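Protein, Family 18 Chitinase (Crocus vernus, PDB 3SIM) probably hydrolyses the beta-1,4 linkages of chitin, as a plant TIM-barrel glycosyl hydrolase of family 18. Local coordinates at residues Q65-K70 with R116-G121; F156-P161 with I180-Y185; V215-S220 with H248-W253. One frame throughout, in Å; residues are numbered along the deposited sequence.

Interaction 1. Residues Q65-K70 with R116-G121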
ATOM      1  N   GLN A  65      13.869 -14.253  -5.208  1.00 11.34           N
ATOM      2  CA  GLN A  65      13.779 -13.030  -6.003  1.00 11.62           C
ATOM      3  C   GLN A  65      13.937 -11.734  -5.133  1.00 11.37           C
ATOM      4  O   GLN A  65      14.585 -10.790  -5.514  1.00 10.87           O
ATOM      5  CB  GLN A  65      12.545 -12.978  -6.881  1.00 11.78           C
ATOM      6  CG  GLN A  65      12.481 -14.066  -7.911  1.00 13.68           C
ATOM      7  CD  GLN A  65      11.961 -15.385  -7.399  1.00 19.33           C
ATOM      8  OE1 GLN A  65      11.509 -15.532  -6.311  1.00 16.58           O
ATOM      9  NE2 GLN A  65      12.075 -16.344  -8.205  1.00 24.60           N
ATOM     10  N   ILE A  66      13.334 -11.764  -3.955  1.00 11.92           N
ATOM     11  CA  ILE A  66      13.390 -10.688  -2.983  1.00 11.38           C
ATOM     12  C   ILE A  66      14.827 -10.439  -2.484  1.00 13.13           C
ATOM     13  O   ILE A  66      15.295  -9.333  -2.471  1.00 12.33           O
ATOM     14  CB  ILE A  66      12.390 -10.889  -1.831  1.00 11.19           C
ATOM     15  CG1 ILE A  66      10.941 -10.846  -2.331  1.00  9.38           C
ATOM     16  CG2 ILE A  66      12.610  -9.883  -0.772  1.00 10.71           C
ATOM     17  CD1 ILE A  66       9.954 -11.354  -1.413  1.00  7.94           C
ATOM     18  N   SER A  67      15.511 -11.521  -2.189  1.00 12.79           N
ATOM     19  CA  SER A  67      16.906 -11.494  -1.802  1.00 14.31           C
ATOM     20  C   SER A  67      17.789 -10.966  -2.885  1.00 13.90           C
ATOM     21  O   SER A  67      18.596 -10.165  -2.622  1.00 14.15           O
ATOM     22  CB  SER A  67      17.413 -12.887  -1.484  1.00 13.96           C
ATOM     23  OG  SER A  67      17.119 -13.229  -0.206  1.00 19.88           O
ATOM     24  N   ALA A  68      17.594 -11.443  -4.099  1.00 13.62           N
ATOM     25  CA  ALA A  68      18.339 -10.961  -5.244  1.00 14.14           C
ATOM     26  C   ALA A  68      18.138  -9.477  -5.588  1.00 13.89           C
ATOM     27  O   ALA A  68      19.063  -8.801  -5.862  1.00 14.13           O
ATOM     28  CB  ALA A  68      18.083 -11.795  -6.412  1.00 13.14           C
ATOM     29  N   ILE A  69      16.910  -9.005  -5.584  1.00 13.29           N
ATOM     30  CA  ILE A  69      16.654  -7.619  -5.871  1.00 11.63           C
ATOM     31  C   ILE A  69      17.262  -6.678  -4.810  1.00 12.13           C
ATOM     32  O   ILE A  69      17.815  -5.712  -5.112  1.00 11.82           O
ATOM     33  CB  ILE A  69      15.127  -7.324  -6.159  1.00 11.60           C
ATOM     34  CG1 ILE A  69      14.965  -6.031  -6.945  1.00  8.98           C
ATOM     35  CG2 ILE A  69      14.384  -7.289  -4.908  1.00  9.84           C
ATOM     36  CD1 ILE A  69      15.419  -6.107  -8.256  1.00 12.98           C
ATOM     37  N   LYS A  70      17.134  -7.033  -3.567  1.00 12.33           N
ATOM     38  CA  LYS A  70      17.723  -6.298  -2.492  1.00 13.76           C
ATOM     39  C   LYS A  70      19.259  -6.259  -2.526  1.00 15.75           C
ATOM     40  O   LYS A  70      19.859  -5.339  -2.152  1.00 15.30           O
ATOM     41  CB  LYS A  70      17.167  -6.732  -1.148  1.00 14.03           C
ATOM     42  CG  LYS A  70      15.730  -6.350  -0.941  1.00 15.89           C
ATOM     43  CD  LYS A  70      15.301  -6.324   0.458  1.00 19.81           C
ATOM     44  CE  LYS A  70      15.448  -7.631   1.146  1.00 23.22           C
ATOM     45  NZ  LYS A  70      14.849  -7.621   2.465  1.00 23.76           N
ATOM     46  N   ARG A 116       9.643 -15.572   6.285  1.00 12.00           N
ATOM     47  CA  ARG A 116       9.857 -16.406   5.129  1.00 12.70           C
ATOM     48  C   ARG A 116      10.198 -15.651   3.842  1.00 11.10           C
ATOM     49  O   ARG A 116      11.053 -16.076   3.162  1.00  9.85           O
ATOM     50  CB  ARG A 116       8.713 -17.399   4.888  1.00 12.19           C
ATOM     51  CG  ARG A 116       9.097 -18.560   4.000  1.00 12.46           C
ATOM     52  CD  ARG A 116       7.973 -19.579   3.843  1.00 11.47           C
ATOM     53  NE  ARG A 116       7.177 -19.383   2.652  1.00 12.08           N
ATOM     54  CZ  ARG A 116       7.581 -19.696   1.444  1.00 11.77           C
ATOM     55  NH1 ARG A 116       6.826 -19.538   0.436  1.00 11.90           N
ATOM     56  NH2 ARG A 116       8.751 -20.218   1.270  1.00 12.39           N
ATOM     57  N   TYR A 117       9.535 -14.537   3.557  1.00 11.12           N
ATOM     58  CA  TYR A 117       9.799 -13.751   2.363  1.00 11.59           C
ATOM     59  C   TYR A 117      10.924 -12.684   2.550  1.00 13.43           C
ATOM     60  O   TYR A 117      11.229 -11.934   1.657  1.00 14.12           O
ATOM     61  CB  TYR A 117       8.523 -13.151   1.757  1.00 10.44           C
ATOM     62  CG  TYR A 117       7.586 -14.156   1.064  1.00 12.69           C
ATOM     63  CD1 TYR A 117       6.767 -14.975   1.788  1.00 11.54           C
ATOM     64  CD2 TYR A 117       7.531 -14.243  -0.301  1.00 10.87           C
ATOM     65  CE1 TYR A 117       5.929 -15.886   1.156  1.00 12.27           C
ATOM     66  CE2 TYR A 117       6.700 -15.097  -0.928  1.00 10.67           C
ATOM     67  CZ  TYR A 117       5.904 -15.929  -0.208  1.00 11.30           C
ATOM     68  OH  TYR A 117       5.094 -16.775  -0.836  1.00 14.30           O
ATOM     69  N   ASN A 118      11.533 -12.651   3.708  1.00 13.68           N
ATOM     70  CA  ASN A 118      12.510 -11.616   4.010  1.00 15.03           C
ATOM     71  C   ASN A 118      11.986 -10.143   3.964  1.00 13.92           C
ATOM     72  O   ASN A 118      12.641  -9.348   3.447  1.00 11.49           O
ATOM     73  CB  ASN A 118      13.682 -11.639   3.000  1.00 15.27           C
ATOM     74  CG  ASN A 118      14.167 -13.033   2.618  0.50 17.90           C
ATOM     75  OD1 ASN A 118      14.080 -13.454   1.448  1.00 19.12           O
ATOM     76  ND2 ASN A 118      14.673 -13.745   3.598  1.00 16.38           N
ATOM     77  N   LEU A 119      10.787  -9.880   4.428  1.00 13.18           N
ATOM     78  CA  LEU A 119      10.112  -8.574   4.331  1.00 12.68           C
ATOM     79  C   LEU A 119      10.483  -7.586   5.433  1.00 12.80           C
ATOM     80  O   LEU A 119      10.847  -7.976   6.501  1.00 12.92           O
ATOM     81  CB  LEU A 119       8.599  -8.764   4.250  1.00 11.08           C
ATOM     82  CG  LEU A 119       8.000  -9.658   3.149  1.00 12.26           C
ATOM     83  CD1 LEU A 119       6.466  -9.692   3.166  1.00  8.99           C
ATOM     84  CD2 LEU A 119       8.564  -9.370   1.788  1.00  6.66           C
ATOM     85  N   ASP A 120      10.324  -6.311   5.140  1.00 12.68           N
ATOM     86  CA  ASP A 120      10.683  -5.201   5.993  1.00 13.01           C
ATOM     87  C   ASP A 120       9.535  -4.387   6.619  1.00 13.04           C
ATOM     88  O   ASP A 120       9.726  -3.611   7.529  1.00 13.57           O
ATOM     89  CB  ASP A 120      11.567  -4.278   5.182  1.00 14.33           C
ATOM     90  CG  ASP A 120      12.708  -5.005   4.521  1.00 17.25           C
ATOM     91  OD1 ASP A 120      13.630  -5.357   5.251  1.00 12.01           O
ATOM     92  OD2 ASP A 120      12.608  -5.238   3.295  1.00 17.93           O
ATOM     93  N   GLY A 121       8.352  -4.565   6.077  1.00 11.72           N
ATOM     94  CA  GLY A 121       7.181  -3.816   6.426  1.00 11.85           C
ATOM     95  C   GLY A 121       5.820  -4.375   6.051  1.00 11.44           C
ATOM     96  O   GLY A 121       5.732  -5.336   5.375  1.00 11.25           O
TER
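I66 begins the contact by pushing its CD1 methyl against the turn at Y117 and L119, an example of a helix resting on the loop that leaves its neighbour. I66 CD1 lies 3.4 Å from Y117 O and at the edge of the Y117 ring, near its plane, and L119 CD2 meets it at 4.0 Å. With CG1 anti to its carbonyl carbon (chi1 -64°), I66 reaches into this corner. S67 lies beside the side chain of N118 at the outer margin. A turn later K70, bent at chi3, brings its ammonium to the loop: NZ bonds the backbone O of N118 at 3.0 Å, nearly along the C=O axis (166°), and makes a weak, salt-bridged bond to D120 OD2 at 3.4 Å. That carboxylate oxygen also accepts from the backbone N of V78. Shortening this lysine to an alanine would probably leave the N118 carbonyl without its ammonium donor and take from D120 OD2 its weak salt-bridge partner. N118 closes helix 99-116 in a Schellman motif, and D120-G121 open the DGxDxDxE signature of family 18; the arrangement is that of an alpha-to-beta loop at the N-terminal end of a TIM-barrel strand.

Interaction 2. Residues F156-P161 with I180-Y185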
ATOM      1  N   PHE A 156       8.790  -0.799   9.356  1.00 13.28           N
ATOM      2  CA  PHE A 156       7.788   0.182   9.018  1.00 13.71           C
ATOM      3  C   PHE A 156       6.384  -0.349   8.739  1.00 13.03           C
ATOM      4  O   PHE A 156       6.177  -1.506   8.458  1.00 13.45           O
ATOM      5  CB  PHE A 156       8.254   1.080   7.843  1.00 13.55           C
ATOM      6  CG  PHE A 156       8.420   0.358   6.542  1.00 13.87           C
ATOM      7  CD1 PHE A 156       9.569  -0.322   6.238  1.00 15.22           C
ATOM      8  CD2 PHE A 156       7.423   0.375   5.599  1.00 15.25           C
ATOM      9  CE1 PHE A 156       9.705  -0.988   5.051  1.00 14.18           C
ATOM     10  CE2 PHE A 156       7.567  -0.263   4.427  1.00 12.99           C
ATOM     11  CZ  PHE A 156       8.713  -0.948   4.151  1.00 15.90           C
ATOM     12  N   ALA A 157       5.445   0.564   8.848  1.00 11.46           N
ATOM     13  CA  ALA A 157       4.058   0.390   8.478  1.00 10.99           C
ATOM     14  C   ALA A 157       3.375   1.621   7.845  1.00 10.73           C
ATOM     15  O   ALA A 157       3.590   2.717   8.258  1.00 10.39           O
ATOM     16  CB  ALA A 157       3.284  -0.092   9.632  1.00  9.67           C
ATOM     17  N   SER A 158       2.531   1.349   6.863  1.00  9.94           N
ATOM     18  CA  SER A 158       1.734   2.299   6.113  1.00  9.49           C
ATOM     19  C   SER A 158       0.225   1.942   6.041  1.00  9.49           C
ATOM     20  O   SER A 158      -0.156   0.822   6.172  1.00 10.32           O
ATOM     21  CB  SER A 158       2.241   2.413   4.676  1.00  9.26           C
ATOM     22  OG  SER A 158       2.181   1.201   3.997  1.00 10.57           O
ATOM     23  N   ILE A 159      -0.576   2.942   5.756  1.00  9.59           N
ATOM     24  CA  ILE A 159      -1.997   2.776   5.495  1.00  8.63           C
ATOM     25  C   ILE A 159      -2.368   3.361   4.128  1.00  9.50           C
ATOM     26  O   ILE A 159      -1.742   4.258   3.693  1.00  7.96           O
ATOM     27  CB  ILE A 159      -2.909   3.314   6.643  1.00  9.76           C
ATOM     28  CG1 ILE A 159      -2.695   4.803   6.907  1.00 10.06           C
ATOM     29  CG2 ILE A 159      -2.739   2.569   7.887  1.00  6.27           C
ATOM     30  CD1 ILE A 159      -3.567   5.395   7.942  1.00  7.61           C
ATOM     31  N   SER A 160      -3.402   2.847   3.475  1.00  8.54           N
ATOM     32  CA  SER A 160      -3.785   3.326   2.177  1.00  8.71           C
ATOM     33  C   SER A 160      -5.274   3.718   2.053  1.00  7.60           C
ATOM     34  O   SER A 160      -5.965   3.161   1.316  1.00  7.10           O
ATOM     35  CB  SER A 160      -3.333   2.369   1.054  1.00  8.40           C
ATOM     36  OG  SER A 160      -2.072   1.854   1.191  1.00 11.55           O
ATOM     37  N   PRO A 161      -5.705   4.731   2.782  1.00  8.17           N
ATOM     38  CA  PRO A 161      -7.078   5.201   2.756  1.00  8.03           C
ATOM     39  C   PRO A 161      -7.513   6.021   1.509  1.00  9.27           C
ATOM     40  O   PRO A 161      -6.758   6.314   0.629  1.00  8.28           O
ATOM     41  CB  PRO A 161      -7.171   6.038   4.038  1.00  9.50           C
ATOM     42  CG  PRO A 161      -5.957   6.585   4.193  1.00  8.20           C
ATOM     43  CD  PRO A 161      -4.917   5.626   3.612  1.00  7.72           C
ATOM     44  N   ILE A 180       2.225   4.148  12.840  1.00 16.73           N
ATOM     45  CA  ILE A 180       2.135   4.369  11.412  1.00 15.04           C
ATOM     46  C   ILE A 180       3.192   5.398  10.873  1.00 13.62           C
ATOM     47  O   ILE A 180       3.198   6.553  11.238  1.00 12.83           O
ATOM     48  CB  ILE A 180       0.722   4.812  11.024  1.00 14.32           C
ATOM     49  CG1 ILE A 180      -0.322   3.755  11.333  1.00 16.50           C
ATOM     50  CG2 ILE A 180       0.650   5.137   9.631  1.00 15.09           C
ATOM     51  CD1 ILE A 180      -1.536   4.270  11.693  1.00 14.05           C
ATOM     52  N   ASN A 181       4.077   4.892  10.038  1.00 11.39           N
ATOM     53  CA  ASN A 181       5.081   5.668   9.360  1.00 11.00           C
ATOM     54  C   ASN A 181       4.716   6.693   8.271  1.00 10.58           C
ATOM     55  O   ASN A 181       5.271   7.715   8.279  1.00  9.59           O
ATOM     56  CB  ASN A 181       6.216   4.808   8.916  1.00 10.86           C
ATOM     57  CG  ASN A 181       6.876   4.124  10.067  1.00 13.08           C
ATOM     58  OD1 ASN A 181       7.595   4.689  10.776  1.00 15.29           O
ATOM     59  ND2 ASN A 181       6.544   2.951  10.263  1.00  7.95           N
ATOM     60  N   HIS A 182       3.830   6.332   7.364  1.00  8.10           N
ATOM     61  CA  HIS A 182       3.326   7.176   6.289  1.00 10.15           C
ATOM     62  C   HIS A 182       1.993   6.672   5.718  1.00 10.74           C
ATOM     63  O   HIS A 182       1.568   5.600   6.015  1.00 10.46           O
ATOM     64  CB  HIS A 182       4.328   7.379   5.149  1.00  8.60           C
ATOM     65  CG  HIS A 182       4.945   6.119   4.663  1.00 10.41           C
ATOM     66  ND1 HIS A 182       4.441   5.412   3.615  1.00 10.25           N
ATOM     67  CD2 HIS A 182       6.008   5.425   5.102  1.00  7.10           C
ATOM     68  CE1 HIS A 182       5.173   4.348   3.414  1.00 11.91           C
ATOM     69  NE2 HIS A 182       6.129   4.333   4.309  1.00 14.62           N
ATOM     70  N   ILE A 183       1.392   7.480   4.889  1.00  9.57           N
ATOM     71  CA  ILE A 183       0.060   7.306   4.411  1.00  9.59           C
ATOM     72  C   ILE A 183       0.020   7.413   2.891  1.00  9.34           C
ATOM     73  O   ILE A 183       0.201   8.441   2.335  1.00  8.94           O
ATOM     74  CB  ILE A 183      -0.899   8.290   5.082  1.00  9.64           C
ATOM     75  CG1 ILE A 183      -0.732   8.254   6.579  1.00 10.28           C
ATOM     76  CG2 ILE A 183      -2.351   8.016   4.691  1.00 11.53           C
ATOM     77  CD1 ILE A 183      -1.428   9.270   7.228  1.00 15.89           C
ATOM     78  N   ASN A 184      -0.196   6.284   2.272  1.00  8.39           N
ATOM     79  CA  ASN A 184      -0.310   6.183   0.863  1.00  7.51           C
ATOM     80  C   ASN A 184      -1.751   6.433   0.385  1.00  6.90           C
ATOM     81  O   ASN A 184      -2.448   5.529   0.040  1.00  7.05           O
ATOM     82  CB  ASN A 184       0.287   4.887   0.330  1.00  7.59           C
ATOM     83  CG  ASN A 184       1.703   4.596   0.847  1.00 11.42           C
ATOM     84  OD1 ASN A 184       2.549   5.451   1.001  1.00 10.35           O
ATOM     85  ND2 ASN A 184       1.935   3.354   1.041  1.00 10.75           N
ATOM     86  N   TYR A 185      -2.136   7.709   0.379  1.00  6.49           N
ATOM     87  CA  TYR A 185      -3.504   8.106   0.096  1.00  6.96           C
ATOM     88  C   TYR A 185      -3.776   7.828  -1.361  1.00  7.45           C
ATOM     89  O   TYR A 185      -2.969   8.032  -2.159  1.00  8.00           O
ATOM     90  CB  TYR A 185      -3.807   9.570   0.445  1.00  6.99           C
ATOM     91  CG  TYR A 185      -5.210   9.879   0.804  1.00  8.36           C
ATOM     92  CD1 TYR A 185      -6.089  10.435  -0.110  1.00  7.86           C
ATOM     93  CD2 TYR A 185      -5.685   9.644   2.069  1.00  9.97           C
ATOM     94  CE1 TYR A 185      -7.384  10.766   0.226  1.00  4.75           C
ATOM     95  CE2 TYR A 185      -6.949   9.923   2.416  1.00  9.56           C
ATOM     96  CZ  TYR A 185      -7.826  10.473   1.493  1.00 10.74           C
ATOM     97  OH  TYR A 185      -9.102  10.713   1.831  1.00 10.65           O
TER
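I159 and I183 lie side by side and point the same way, I159 CG1 3.9 Å from I183 CG2, at the closely packed part of this parallel pair, whose second strand is only weakly bonded. Here N184 N donates to I159 O at 2.9 Å. P161 sets its CD against I183 CG2 at 3.7 Å, crossing it at about a right angle, and its CG against the ring of Y185, one face of which also receives P161 O. Y169 and L172 of helix 166-175 pack on I159 from outside the barrel. The face carrying S158 and H182 is richer in polar groups. H182 ND1 donates to N184 OD1 at 3.2 Å; the acceptor lies near the imidazole plane, the donor above that of the N184 amide carbonyl, and the bond restrains the ring's rotation. H182 NE2 is buried without a partner. The hydroxyls of S158 and S160 both hydrogen-bond D123 OD1, in the family signature. Toward the start of the strands the pairing is looser: I159 N to H182 O is a weak bond of 3.4 Å, and though N181 N still reaches A157 O at 2.9 Å, F156, I180 and N181 are partly exposed. The axes of the two short strands are inclined by 40°, as the barrel twists. Strand 156-159, helix 166-175 and strand 182-184 form a beta-alpha-beta unit of the TIM barrel.

Interaction 3. Residues V215-S220 with H248-W253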
ATOM      1  N   VAL A 215       1.627  12.267   4.382  1.00  8.82           N
ATOM      2  CA  VAL A 215       0.823  11.807   3.259  1.00  7.70           C
ATOM      3  C   VAL A 215       1.556  11.918   1.906  1.00  8.36           C
ATOM      4  O   VAL A 215       1.846  12.979   1.425  1.00  8.86           O
ATOM      5  CB  VAL A 215      -0.529  12.587   3.163  1.00  7.76           C
ATOM      6  CG1 VAL A 215      -1.428  12.003   2.134  1.00  8.06           C
ATOM      7  CG2 VAL A 215      -1.197  12.730   4.484  1.00  6.27           C
ATOM      8  N   LEU A 216       1.800  10.762   1.337  1.00  8.59           N
ATOM      9  CA  LEU A 216       2.183  10.577  -0.044  1.00  9.47           C
ATOM     10  C   LEU A 216       1.069  10.870  -1.069  1.00  8.92           C
ATOM     11  O   LEU A 216      -0.091  10.680  -0.844  1.00  8.68           O
ATOM     12  CB  LEU A 216       2.799   9.207  -0.350  1.00  8.99           C
ATOM     13  CG  LEU A 216       3.816   8.363   0.438  1.00 13.05           C
ATOM     14  CD1 LEU A 216       4.972   7.994  -0.369  1.00  9.83           C
ATOM     15  CD2 LEU A 216       4.240   8.871   1.790  1.00  9.01           C
ATOM     16  N   ILE A 217       1.475  11.422  -2.172  1.00  7.90           N
ATOM     17  CA  ILE A 217       0.638  11.493  -3.360  1.00  6.64           C
ATOM     18  C   ILE A 217       0.724  10.212  -4.212  1.00  7.62           C
ATOM     19  O   ILE A 217       1.587   9.443  -4.029  1.00  7.66           O
ATOM     20  CB  ILE A 217       0.815  12.765  -4.160  1.00  6.62           C
ATOM     21  CG1 ILE A 217       2.214  12.828  -4.784  1.00  5.87           C
ATOM     22  CG2 ILE A 217       0.474  14.025  -3.346  1.00  5.71           C
ATOM     23  CD1 ILE A 217       2.497  14.030  -5.673  1.00  5.01           C
ATOM     24  N   SER A 218      -0.182  10.053  -5.146  1.00  8.44           N
ATOM     25  CA  SER A 218      -0.279   8.827  -5.918  1.00  8.94           C
ATOM     26  C   SER A 218      -0.987   8.934  -7.272  1.00  9.35           C
ATOM     27  O   SER A 218      -1.725   9.805  -7.493  1.00  9.14           O
ATOM     28  CB  SER A 218      -0.935   7.742  -5.064  1.00  8.53           C
ATOM     29  OG  SER A 218      -2.237   8.006  -4.822  1.00  8.44           O
ATOM     30  N   PHE A 219      -0.743   7.969  -8.118  1.00  8.90           N
ATOM     31  CA  PHE A 219      -1.464   7.743  -9.354  1.00  9.97           C
ATOM     32  C   PHE A 219      -1.580   6.240  -9.724  1.00  9.78           C
ATOM     33  O   PHE A 219      -0.830   5.450  -9.269  1.00  8.54           O
ATOM     34  CB  PHE A 219      -0.889   8.549 -10.524  1.00  9.46           C
ATOM     35  CG  PHE A 219       0.540   8.214 -10.892  1.00 10.85           C
ATOM     36  CD1 PHE A 219       0.840   7.185 -11.722  1.00  8.57           C
ATOM     37  CD2 PHE A 219       1.580   8.989 -10.428  1.00  9.40           C
ATOM     38  CE1 PHE A 219       2.167   6.919 -12.062  1.00 10.40           C
ATOM     39  CE2 PHE A 219       2.889   8.712 -10.770  1.00 12.29           C
ATOM     40  CZ  PHE A 219       3.174   7.684 -11.570  1.00  9.20           C
ATOM     41  N   SER A 220      -2.506   5.946 -10.605  1.00  8.73           N
ATOM     42  CA  SER A 220      -2.731   4.633 -11.184  1.00 10.01           C
ATOM     43  C   SER A 220      -2.294   4.579 -12.643  1.00 11.49           C
ATOM     44  O   SER A 220      -2.425   5.511 -13.356  1.00 11.95           O
ATOM     45  CB  SER A 220      -4.189   4.194 -11.064  1.00 11.94           C
ATOM     46  OG  SER A 220      -4.560   3.170 -11.921  1.00 13.97           O
ATOM     47  N   HIS A 248       6.161  14.364   0.408  1.00 12.35           N
ATOM     48  CA  HIS A 248       6.664  13.210   1.149  1.00 13.14           C
ATOM     49  C   HIS A 248       7.170  12.033   0.321  1.00 13.28           C
ATOM     50  O   HIS A 248       8.023  11.323   0.737  1.00 14.47           O
ATOM     51  CB  HIS A 248       5.675  12.742   2.209  1.00 13.17           C
ATOM     52  CG  HIS A 248       5.335  13.790   3.214  1.00 13.46           C
ATOM     53  ND1 HIS A 248       6.209  14.200   4.170  1.00 14.53           N
ATOM     54  CD2 HIS A 248       4.219  14.509   3.401  1.00 14.81           C
ATOM     55  CE1 HIS A 248       5.659  15.132   4.897  1.00 15.52           C
ATOM     56  NE2 HIS A 248       4.451  15.348   4.445  1.00 16.88           N
ATOM     57  N   GLY A 249       6.537  11.833  -0.816  1.00 11.26           N
ATOM     58  CA  GLY A 249       6.804  10.765  -1.748  1.00 10.19           C
ATOM     59  C   GLY A 249       5.688  10.464  -2.749  1.00 10.43           C
ATOM     60  O   GLY A 249       4.652  11.059  -2.724  1.00 10.03           O
ATOM     61  N   ILE A 250       5.937   9.533  -3.643  1.00  9.65           N
ATOM     62  CA  ILE A 250       4.961   9.125  -4.632  1.00  8.95           C
ATOM     63  C   ILE A 250       4.714   7.591  -4.614  1.00  9.84           C
ATOM     64  O   ILE A 250       5.629   6.812  -4.623  1.00  8.49           O
ATOM     65  CB  ILE A 250       5.345   9.523  -6.075  1.00  9.65           C
ATOM     66  CG1 ILE A 250       5.491  11.016  -6.239  1.00  7.99           C
ATOM     67  CG2 ILE A 250       4.397   8.908  -7.084  1.00  8.28           C
ATOM     68  CD1 ILE A 250       6.332  11.446  -7.304  1.00  9.69           C
ATOM     69  N   ALA A 251       3.461   7.225  -4.609  1.00  7.44           N
ATOM     70  CA  ALA A 251       3.027   5.836  -4.671  1.00  7.05           C
ATOM     71  C   ALA A 251       2.316   5.430  -6.004  1.00  7.67           C
ATOM     72  O   ALA A 251       1.443   6.097  -6.490  1.00  6.39           O
ATOM     73  CB  ALA A 251       2.160   5.548  -3.527  1.00  5.96           C
ATOM     74  N   VAL A 252       2.664   4.301  -6.534  1.00  7.40           N
ATOM     75  CA  VAL A 252       2.103   3.865  -7.784  1.00  7.49           C
ATOM     76  C   VAL A 252       1.329   2.484  -7.725  1.00  8.11           C
ATOM     77  O   VAL A 252       1.823   1.546  -7.176  1.00  9.12           O
ATOM     78  CB  VAL A 252       3.198   3.843  -8.859  1.00  8.74           C
ATOM     79  CG1 VAL A 252       2.672   3.325 -10.168  1.00  9.38           C
ATOM     80  CG2 VAL A 252       3.891   5.164  -9.017  1.00  6.11           C
ATOM     81  N   TRP A 253       0.126   2.425  -8.280  1.00  7.83           N
ATOM     82  CA  TRP A 253      -0.714   1.250  -8.457  1.00  8.58           C
ATOM     83  C   TRP A 253      -0.868   0.953  -9.991  1.00  8.27           C
ATOM     84  O   TRP A 253      -1.534   1.631 -10.660  1.00  6.69           O
ATOM     85  CB  TRP A 253      -2.083   1.486  -7.774  1.00  9.27           C
ATOM     86  CG  TRP A 253      -2.193   1.275  -6.287  1.00 10.70           C
ATOM     87  CD1 TRP A 253      -2.526   0.131  -5.660  1.00 14.85           C
ATOM     88  CD2 TRP A 253      -2.006   2.239  -5.253  1.00 12.25           C
ATOM     89  NE1 TRP A 253      -2.511   0.298  -4.329  1.00 15.90           N
ATOM     90  CE2 TRP A 253      -2.213   1.592  -4.045  1.00 10.28           C
ATOM     91  CE3 TRP A 253      -1.673   3.584  -5.236  1.00 13.55           C
ATOM     92  CZ2 TRP A 253      -2.103   2.241  -2.839  1.00 14.36           C
ATOM     93  CZ3 TRP A 253      -1.552   4.213  -4.031  1.00 14.35           C
ATOM     94  CH2 TRP A 253      -1.777   3.544  -2.854  1.00 11.83           C
TER
HETATM   95  O   HOH W   1       3.380  14.523  -0.301  1.00 10.05           O
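F219 and V252 lie side by side, and the pair illustrates how rotamers settle a strand interface. F219 holds CG between its backbone N and carbonyl carbon (chi1 62°), a crowded position that brings the ring beside V252, and chi2 turns its face to the valine: V252 CG2 sits 4.1 Å from the ring centroid, 28° off the normal, in a CH-pi contact. A chi1 of 177° puts V252 CG1 anti to the backbone N and CG2 anti to the carbonyl carbon, and both branches meet the ring. I250 CG2 touches F219 CE2 at 4.0 Å, and the I250 side chain crosses that of I217 obliquely, CG1 to CG1 at 4.0 Å. On the other sheet face W253 meets S218 edge-on, W253 CZ3 3.7 Å from S218 CB. L216 CD1 lies 3.5 Å from G249 C, so close to the glycine that a CB there would run into the methyl. H248 offers its imidazole edge to V215 O, and a water joins V215 O to H248 N. Four backbone bonds, the two toward S220 and W253 weak, underlie this. Helix 230-243 packs on I217 and F219, F234 meeting the F219 ring edge-to-face; W253 stacks on Y6, and strands 182-184 and 2-7 flank the pair.

In the fold
The three contacts follow one another along the chain and all belong to one barrel. Interactions 2 and 3, with centres 11 Å apart, share the sheet directly: I183 O to L216 N (3.0 Å) and Y185 O to S218 OG (2.8 Å) are probable hydrogen bonds between adjacent strands. Interaction 1 lies beyond the N-terminal ends of the strands, its centre 20 Å from that of interaction 2, yet D120 O still packs on F156 CD1 at 3.5 Å; from interaction 3 its nearest atoms are about 14 Å away. Strand 121-125, which follows interaction 1, carries D123, held by serines of interaction 2, and W253 of interaction 3 probably helps line the substrate cleft, as in family 18 relatives.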